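Local coordinates for ECL CdiI (Enterobacter cloacae subsp. cloacae, PDB 4NTQ), which serves as the immunity protein of a contact-dependent growth inhibition toxin-immunity module and forms a complex with its toxin, the RNase CdiA-CT, at residues 137-140 / 141-144; 129-132 / 133-137; 38-41 / 42-45. One frame throughout, in Å; residues are numbered along the deposited sequence.

Interaction 1: 137-140 / 141-144; sequences LDFY and HSLN
F139 and L143 meet one turn apart on the C-terminal helix 133-144, a local i to i+4 contact along the flank of the helix that lies against helix 41-58. The apolar part is a CH-pi contact. L143 CD1 sits over one face of the F139 ring, 3.9 Å from its centroid and 23° off the ring normal, displaced toward the rim so that it comes nearest CE2. The F139 ring swings away from its own backbone N (chi1 -176°) and leans along the helix toward the following turn, which puts its face beneath the leucine methyl. The same ring also meets F2 nearly at right angles and packs on L52 of helix 41-58.

Y140 also faces helix 41-58, where it reaches L49 and L56, and H141 beside it is exposed. Their two rings are oblique to each other, neither stacked nor edge-to-face, with centroids 5.3 Å apart, and H141 CD2 comes within 3.5 Å of Y140 CD2.

The backbone supplies the frame. H141 N bonds L137 O at 2.7 Å with an N-H...O angle of 172°, the straightest of the set, while N144 N reaches Y140 O at 3.1 Å. F139 O has two donors. One is L143 N; the other is the serine hydroxyl, with S142 OG 2.8 Å from F139 O. That hydroxyl is folded back onto the preceding turn, between its own backbone N and carbonyl carbon, and approaches from the same face of the carbonyl plane as L143 N.

The chemistry thus contrasts the buried, apolar F139 and L143 pair with the exposed, polar S142 and H141. S142 OG spends its proton on F139 O, which would favour this rotamer.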
loop_
_atom_site.group_PDB
_atom_site.type_symbol
_atom_site.label_atom_id
_atom_site.label_comp_id
_atom_site.label_asym_id
_atom_site.label_seq_id
_atom_site.Cartn_x
_atom_site.Cartn_y
_atom_site.Cartn_z
ATOM N N LEU B 137 -19.730 -1.682 1.124
ATOM C CA LEU B 137 -20.636 -1.752 2.258
ATOM C C LEU B 137 -20.548 -3.115 2.936
ATOM O O LEU B 137 -20.432 -3.194 4.156
ATOM C CB LEU B 137 -22.060 -1.499 1.801
ATOM C CG LEU B 137 -22.377 -0.068 1.408
ATOM C CD1 LEU B 137 -23.829 0.046 0.912
ATOM C CD2 LEU B 137 -22.117 0.842 2.599
ATOM N N ASP B 138 -20.604 -4.189 2.149
ATOM C CA ASP B 138 -20.571 -5.535 2.722
ATOM C C ASP B 138 -19.283 -5.719 3.546
ATOM O O ASP B 138 -19.325 -6.167 4.693
ATOM C CB ASP B 138 -20.684 -6.611 1.630
ATOM C CG ASP B 138 -22.016 -6.559 0.873
ATOM O OD1 ASP B 138 -23.044 -6.162 1.474
ATOM O OD2 ASP B 138 -22.025 -6.910 -0.332
ATOM N N PHE B 139 -18.148 -5.316 2.976
ATOM C CA PHE B 139 -16.885 -5.378 3.702
ATOM C C PHE B 139 -16.892 -4.506 4.963
ATOM O O PHE B 139 -16.359 -4.890 5.998
ATOM C CB PHE B 139 -15.725 -4.961 2.799
ATOM C CG PHE B 139 -14.377 -5.092 3.450
ATOM C CD1 PHE B 139 -13.936 -6.319 3.912
ATOM C CD2 PHE B 139 -13.544 -3.992 3.572
ATOM C CE1 PHE B 139 -12.694 -6.447 4.496
ATOM C CE2 PHE B 139 -12.308 -4.100 4.157
ATOM C CZ PHE B 139 -11.875 -5.337 4.624
ATOM N N TYR B 140 -17.484 -3.323 4.861
ATOM C CA TYR B 140 -17.635 -2.445 6.013
ATOM C C TYR B 140 -18.471 -3.125 7.103
ATOM O O TYR B 140 -18.085 -3.166 8.262
ATOM C CB TYR B 140 -18.286 -1.145 5.558
ATOM C CG TYR B 140 -18.893 -0.298 6.655
ATOM C CD1 TYR B 140 -18.095 0.357 7.577
ATOM C CD2 TYR B 140 -20.259 -0.135 6.745
ATOM C CE1 TYR B 140 -18.645 1.136 8.562
ATOM C CE2 TYR B 140 -20.820 0.661 7.723
ATOM C CZ TYR B 140 -20.012 1.291 8.633
ATOM O OH TYR B 140 -20.571 2.084 9.619
ATOM N N HIS B 141 -19.613 -3.673 6.717
ATOM C CA HIS B 141 -20.465 -4.399 7.657
ATOM C C HIS B 141 -19.775 -5.612 8.299
ATOM O O HIS B 141 -19.990 -5.896 9.480
ATOM C CB HIS B 141 -21.763 -4.821 6.964
ATOM C CG HIS B 141 -22.664 -3.669 6.652
ATOM N ND1 HIS B 141 -23.531 -3.666 5.583
ATOM C CD2 HIS B 141 -22.828 -2.475 7.271
ATOM C CE1 HIS B 141 -24.192 -2.519 5.555
ATOM N NE2 HIS B 141 -23.783 -1.782 6.570
ATOM N N SER B 142 -18.947 -6.324 7.537
ATOM C CA SER B 142 -18.349 -7.548 8.070
ATOM C C SER B 142 -17.300 -7.220 9.127
ATOM O O SER B 142 -17.080 -7.986 10.070
ATOM C CB SER B 142 -17.717 -8.386 6.969
ATOM O OG SER B 142 -16.635 -7.684 6.395
ATOM N N LEU B 143 -16.643 -6.082 8.967
ATOM C CA LEU B 143 -15.664 -5.667 9.943
ATOM C C LEU B 143 -16.426 -5.238 11.179
ATOM O O LEU B 143 -15.949 -5.382 12.298
ATOM C CB LEU B 143 -14.838 -4.510 9.400
ATOM C CG LEU B 143 -13.949 -4.885 8.217
ATOM C CD1 LEU B 143 -13.326 -3.634 7.626
ATOM C CD2 LEU B 143 -12.884 -5.889 8.641
ATOM N N ASN B 144 -17.627 -4.719 10.953
ATOM C CA ASN B 144 -18.455 -4.153 12.013
ATOM C C ASN B 144 -19.042 -5.257 12.903
ATOM O O ASN B 144 -19.550 -4.996 13.999
ATOM C CB ASN B 144 -19.555 -3.298 11.371
ATOM C CG ASN B 144 -20.259 -2.385 12.357
ATOM O OD1 ASN B 144 -19.660 -1.881 13.306
ATOM N ND2 ASN B 144 -21.543 -2.160 12.124
#

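Interaction 2: 129-132 / 133-137; sequences WHTD and LNSVL
T131 and S135 join their side-chain oxygens where strand 129-132, an outer strand of the antiparallel sheet with 88-97, 76-85 and 61-65, turns into the C-terminal helix, and D132 caps that helix in between.

The hydroxyl bonds run as a relay. T131 OG1 donates to S135 OG over 2.7 Å, and S135 OG in turn donates to D132 O at 2.9 Å. T131 OG1 points away from its own backbone N (chi1 -175°), which carries it forward to the serine. S135 OG is therefore held from two directions, as acceptor and as donor.

Backbone capping forms the second group. S135 N donates to D132 O at 3.2 Å from well above the carbonyl plane, on the same face as S135 OG, so one carbonyl oxygen takes both donors of a single residue. The N-cap side chain adds a weak bond, S135 N to D132 OD1 at 3.4 Å. The other carboxylate oxygen works through a water: the water donates to D132 OD2 at 2.9 Å and accepts from N134 N at 2.7 Å, giving a first-turn N-H a partner. D132 chi1 of 71° turns the carboxylate back over this turn.

Apolar packing is slight, with T131 CG2 lying 4.0 Å from V136 CG2.

The strand and helix segments run at 79° to each other, so the chain turns sharply at D132. T131 is paired with V89 of strand 88-97 through the backbone, and its side chain touches I25 of strand 16-25. Beyond the cap, L133 and V136 cover F84 of strand 76-85 and also reach L56 and L52, respectively, of helix 41-58, placing the first helical turn between sheet and helix.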
loop_
_atom_site.group_PDB
_atom_site.type_symbol
_atom_site.label_atom_id
_atom_site.label_comp_id
_atom_site.label_asym_id
_atom_site.label_seq_id
_atom_site.Cartn_x
_atom_site.Cartn_y
_atom_site.Cartn_z
ATOM N N TRP B 129 -8.311 0.747 -9.848
ATOM C CA TRP B 129 -9.229 -0.362 -10.069
ATOM C C TRP B 129 -10.615 0.095 -9.613
ATOM O O TRP B 129 -10.749 1.138 -8.972
ATOM C CB TRP B 129 -8.778 -1.589 -9.261
ATOM C CG TRP B 129 -7.416 -2.148 -9.652
ATOM C CD1 TRP B 129 -7.177 -3.260 -10.412
ATOM C CD2 TRP B 129 -6.125 -1.631 -9.287
ATOM N NE1 TRP B 129 -5.822 -3.462 -10.551
ATOM C CE2 TRP B 129 -5.155 -2.482 -9.865
ATOM C CE3 TRP B 129 -5.696 -0.542 -8.530
ATOM C CZ2 TRP B 129 -3.780 -2.271 -9.710
ATOM C CZ3 TRP B 129 -4.327 -0.325 -8.384
ATOM C CH2 TRP B 129 -3.384 -1.193 -8.965
ATOM N N HIS B 130 -11.652 -0.676 -9.919
ATOM C CA HIS B 130 -12.962 -0.291 -9.437
ATOM C C HIS B 130 -13.832 -1.441 -8.976
ATOM O O HIS B 130 -13.689 -2.570 -9.430
ATOM C CB HIS B 130 -13.699 0.554 -10.468
ATOM C CG HIS B 130 -14.036 -0.181 -11.726
ATOM N ND1 HIS B 130 -13.167 -0.265 -12.797
ATOM C CD2 HIS B 130 -15.159 -0.838 -12.100
ATOM C CE1 HIS B 130 -13.735 -0.957 -13.768
ATOM N NE2 HIS B 130 -14.948 -1.312 -13.374
ATOM N N THR B 131 -14.729 -1.123 -8.048
ATOM C CA THR B 131 -15.737 -2.048 -7.571
ATOM C C THR B 131 -16.974 -1.244 -7.172
ATOM O O THR B 131 -16.911 -0.025 -7.077
ATOM C CB THR B 131 -15.210 -2.883 -6.384
ATOM O OG1 THR B 131 -16.184 -3.856 -6.034
ATOM C CG2 THR B 131 -14.905 -2.007 -5.158
ATOM N N ASP B 132 -18.099 -1.916 -6.950
ATOM C CA ASP B 132 -19.351 -1.208 -6.682
ATOM C C ASP B 132 -19.468 -0.826 -5.199
ATOM O O ASP B 132 -18.792 -1.396 -4.349
ATOM C CB ASP B 132 -20.542 -2.060 -7.110
ATOM C CG ASP B 132 -20.755 -3.249 -6.200
ATOM O OD1 ASP B 132 -19.784 -3.970 -5.917
ATOM O OD2 ASP B 132 -21.889 -3.454 -5.742
ATOM N N LEU B 133 -20.317 0.150 -4.897
ATOM C CA LEU B 133 -20.514 0.602 -3.520
ATOM C C LEU B 133 -20.980 -0.520 -2.609
ATOM O O LEU B 133 -20.468 -0.661 -1.496
ATOM C CB LEU B 133 -21.526 1.742 -3.466
ATOM C CG LEU B 133 -21.753 2.354 -2.090
ATOM C CD1 LEU B 133 -20.406 2.758 -1.501
ATOM C CD2 LEU B 133 -22.681 3.558 -2.207
ATOM N N ASN B 134 -21.945 -1.316 -3.073
ATOM C CA ASN B 134 -22.477 -2.409 -2.258
ATOM C C ASN B 134 -21.397 -3.355 -1.752
ATOM O O ASN B 134 -21.481 -3.871 -0.635
ATOM C CB ASN B 134 -23.530 -3.220 -3.023
ATOM C CG ASN B 134 -24.905 -2.571 -2.999
ATOM O OD1 ASN B 134 -25.258 -1.852 -2.064
ATOM N ND2 ASN B 134 -25.695 -2.839 -4.029
ATOM N N SER B 135 -20.376 -3.590 -2.568
ATOM C CA SER B 135 -19.383 -4.577 -2.175
ATOM C C SER B 135 -18.502 -3.979 -1.073
ATOM O O SER B 135 -17.985 -4.698 -0.218
ATOM C CB SER B 135 -18.568 -5.067 -3.374
ATOM O OG SER B 135 -17.742 -4.029 -3.851
ATOM N N VAL B 136 -18.365 -2.658 -1.072
ATOM C CA VAL B 136 -17.616 -1.984 -0.014
ATOM C C VAL B 136 -18.436 -1.935 1.270
ATOM O O VAL B 136 -17.911 -2.126 2.368
ATOM C CB VAL B 136 -17.195 -0.567 -0.426
ATOM C CG1 VAL B 136 -16.541 0.154 0.749
ATOM C CG2 VAL B 136 -16.241 -0.633 -1.620
ATOM N N LEU B 137 -19.730 -1.682 1.124
ATOM C CA LEU B 137 -20.636 -1.752 2.258
ATOM C C LEU B 137 -20.548 -3.115 2.936
ATOM O O LEU B 137 -20.432 -3.194 4.156
ATOM C CB LEU B 137 -22.060 -1.499 1.801
ATOM C CG LEU B 137 -22.377 -0.068 1.408
ATOM C CD1 LEU B 137 -23.829 0.046 0.912
ATOM C CD2 LEU B 137 -22.117 0.842 2.599
HETATM O O HOH W 1 -23.261 -0.907 -5.436
#

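Interaction 3: 38-41 / 42-45; sequences YWDI and KDYK
W39 turns two different surfaces to the first turn of helix 41-58. Its six-membered ring directs an edge at the face of Y44, a T-shaped pair with planes at 81° and centroids 5.2 Å apart; CE3 makes the approach, 3.6 Å from Y44 CD1. One face of its five-membered ring receives D43 CB, a CH-pi contact 3.6 Å from the centroid and 22° off the normal.

D43 also closes a capping box with D40. D43 N donates to D40 OD2 at 2.8 Å, nearly in line with the acceptor's C-O bond, and D40 N returns a bond to D43 OD2 at 3.2 Å, arriving on the anti side and out of the carboxylate plane. A chi1 of 58° at D40 brings its carboxylate over the helix start. The two acceptor oxygens, D40 OD2 and D43 OD2, come within 3.3 Å, a like-charge proximity that the N-H donors probably ease.

Y44 OH bonds P35 O at the end of strand 28-35, and I41 and Y44 both pack on L34 of that strand. W39 meets M68 and P106 in loops, so the helix start lies between strand 28-35 and these loops.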
loop_
_atom_site.group_PDB
_atom_site.type_symbol
_atom_site.label_atom_id
_atom_site.label_comp_id
_atom_site.label_asym_id
_atom_site.label_seq_id
_atom_site.Cartn_x
_atom_site.Cartn_y
_atom_site.Cartn_z
ATOM N N TYR B 38 3.828 -3.633 15.145
ATOM C CA TYR B 38 3.159 -2.574 15.905
ATOM C C TYR B 38 1.658 -2.871 16.042
ATOM O O TYR B 38 1.112 -2.847 17.140
ATOM C CB TYR B 38 3.388 -1.215 15.227
ATOM C CG TYR B 38 2.792 -0.021 15.947
ATOM C CD1 TYR B 38 3.370 0.483 17.109
ATOM C CD2 TYR B 38 1.673 0.625 15.446
ATOM C CE1 TYR B 38 2.833 1.583 17.762
ATOM C CE2 TYR B 38 1.127 1.729 16.089
ATOM C CZ TYR B 38 1.713 2.194 17.243
ATOM O OH TYR B 38 1.175 3.274 17.871
ATOM N N TRP B 39 1.003 -3.156 14.922
ATOM C CA TRP B 39 -0.411 -3.530 14.905
ATOM C C TRP B 39 -0.599 -5.029 14.711
ATOM O O TRP B 39 0.059 -5.621 13.859
ATOM C CB TRP B 39 -1.089 -2.864 13.715
ATOM C CG TRP B 39 -1.646 -1.495 13.985
ATOM C CD1 TRP B 39 -1.623 -0.810 15.165
ATOM C CD2 TRP B 39 -2.323 -0.653 13.046
ATOM N NE1 TRP B 39 -2.240 0.411 15.016
ATOM C CE2 TRP B 39 -2.678 0.529 13.722
ATOM C CE3 TRP B 39 -2.653 -0.781 11.695
ATOM C CZ2 TRP B 39 -3.349 1.576 13.092
ATOM C CZ3 TRP B 39 -3.325 0.263 11.071
ATOM C CH2 TRP B 39 -3.664 1.421 11.771
ATOM N N ASP B 40 -1.512 -5.644 15.463
ATOM C CA ASP B 40 -2.020 -6.963 15.071
ATOM C C ASP B 40 -3.149 -6.776 14.063
ATOM O O ASP B 40 -3.460 -5.642 13.685
ATOM C CB ASP B 40 -2.476 -7.807 16.280
ATOM C CG ASP B 40 -3.567 -7.130 17.116
ATOM O OD1 ASP B 40 -3.614 -7.382 18.337
ATOM O OD2 ASP B 40 -4.385 -6.368 16.571
ATOM N N ILE B 41 -3.767 -7.872 13.630
ATOM C CA ILE B 41 -4.786 -7.813 12.573
ATOM C C ILE B 41 -6.090 -7.179 13.069
ATOM O O ILE B 41 -6.800 -6.505 12.320
ATOM C CB ILE B 41 -5.030 -9.210 11.939
ATOM C CG1 ILE B 41 -3.781 -9.634 11.181
ATOM C CG2 ILE B 41 -6.189 -9.187 10.920
ATOM C CD1 ILE B 41 -3.591 -8.885 9.860
ATOM N N LYS B 42 -6.380 -7.376 14.347
ATOM C CA LYS B 42 -7.505 -6.705 14.983
ATOM C C LYS B 42 -7.341 -5.177 14.874
ATOM O O LYS B 42 -8.299 -4.462 14.569
ATOM C CB LYS B 42 -7.631 -7.159 16.438
ATOM C CG LYS B 42 -9.046 -7.417 16.897
ATOM C CD LYS B 42 -9.079 -8.389 18.071
ATOM C CE LYS B 42 -8.644 -9.799 17.657
ATOM N NZ LYS B 42 -8.678 -10.775 18.793
ATOM N N ASP B 43 -6.124 -4.689 15.096
ATOM C CA ASP B 43 -5.826 -3.267 14.927
ATOM C C ASP B 43 -6.031 -2.777 13.481
ATOM O O ASP B 43 -6.610 -1.703 13.269
ATOM C CB ASP B 43 -4.396 -2.959 15.342
ATOM C CG ASP B 43 -4.179 -3.057 16.827
ATOM O OD1 ASP B 43 -5.117 -2.807 17.611
ATOM O OD2 ASP B 43 -3.041 -3.372 17.207
ATOM N N TYR B 44 -5.547 -3.553 12.503
ATOM C CA TYR B 44 -5.670 -3.179 11.104
ATOM C C TYR B 44 -7.141 -3.070 10.792
ATOM O O TYR B 44 -7.593 -2.095 10.181
ATOM C CB TYR B 44 -5.043 -4.227 10.186
ATOM C CG TYR B 44 -3.555 -4.062 9.943
ATOM C CD1 TYR B 44 -3.079 -3.162 8.983
ATOM C CD2 TYR B 44 -2.622 -4.824 10.653
ATOM C CE1 TYR B 44 -1.701 -3.008 8.753
ATOM C CE2 TYR B 44 -1.254 -4.685 10.429
ATOM C CZ TYR B 44 -0.793 -3.774 9.482
ATOM O OH TYR B 44 0.569 -3.635 9.267
ATOM N N LYS B 45 -7.891 -4.063 11.257
ATOM C CA LYS B 45 -9.318 -4.170 10.949
ATOM C C LYS B 45 -10.109 -3.047 11.614
ATOM O O LYS B 45 -11.044 -2.502 11.031
ATOM C CB LYS B 45 -9.868 -5.541 11.374
ATOM C CG LYS B 45 -9.516 -6.675 10.415
ATOM C CD LYS B 45 -10.053 -8.025 10.900
ATOM C CE LYS B 45 -10.136 -8.997 9.731
ATOM N NZ LYS B 45 -10.618 -10.342 10.132
#

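Interactions 1 and 2 occupy the same helix, 133-144, and share L137: residues 129-137 begin the helix at the sheet, and 137-144 continue it toward its C-terminal end. Both are partly buried, while interaction 3 is a surface contact at the start of helix 41-58. Interactions 2 and 3 are each N-caps by aspartate, but interaction 2 relies on a hydroxyl relay and a water, interaction 3 on a reciprocal capping box whose D43 also packs against W39. Interaction 1, inside the helix, rests on regular backbone bonds and the F139-L143 CH-pi contact. It touches interaction 3 through L143 CD2 and K45 CG, whereas the nearest atoms of interactions 2 and 3 are about 11 Å apart.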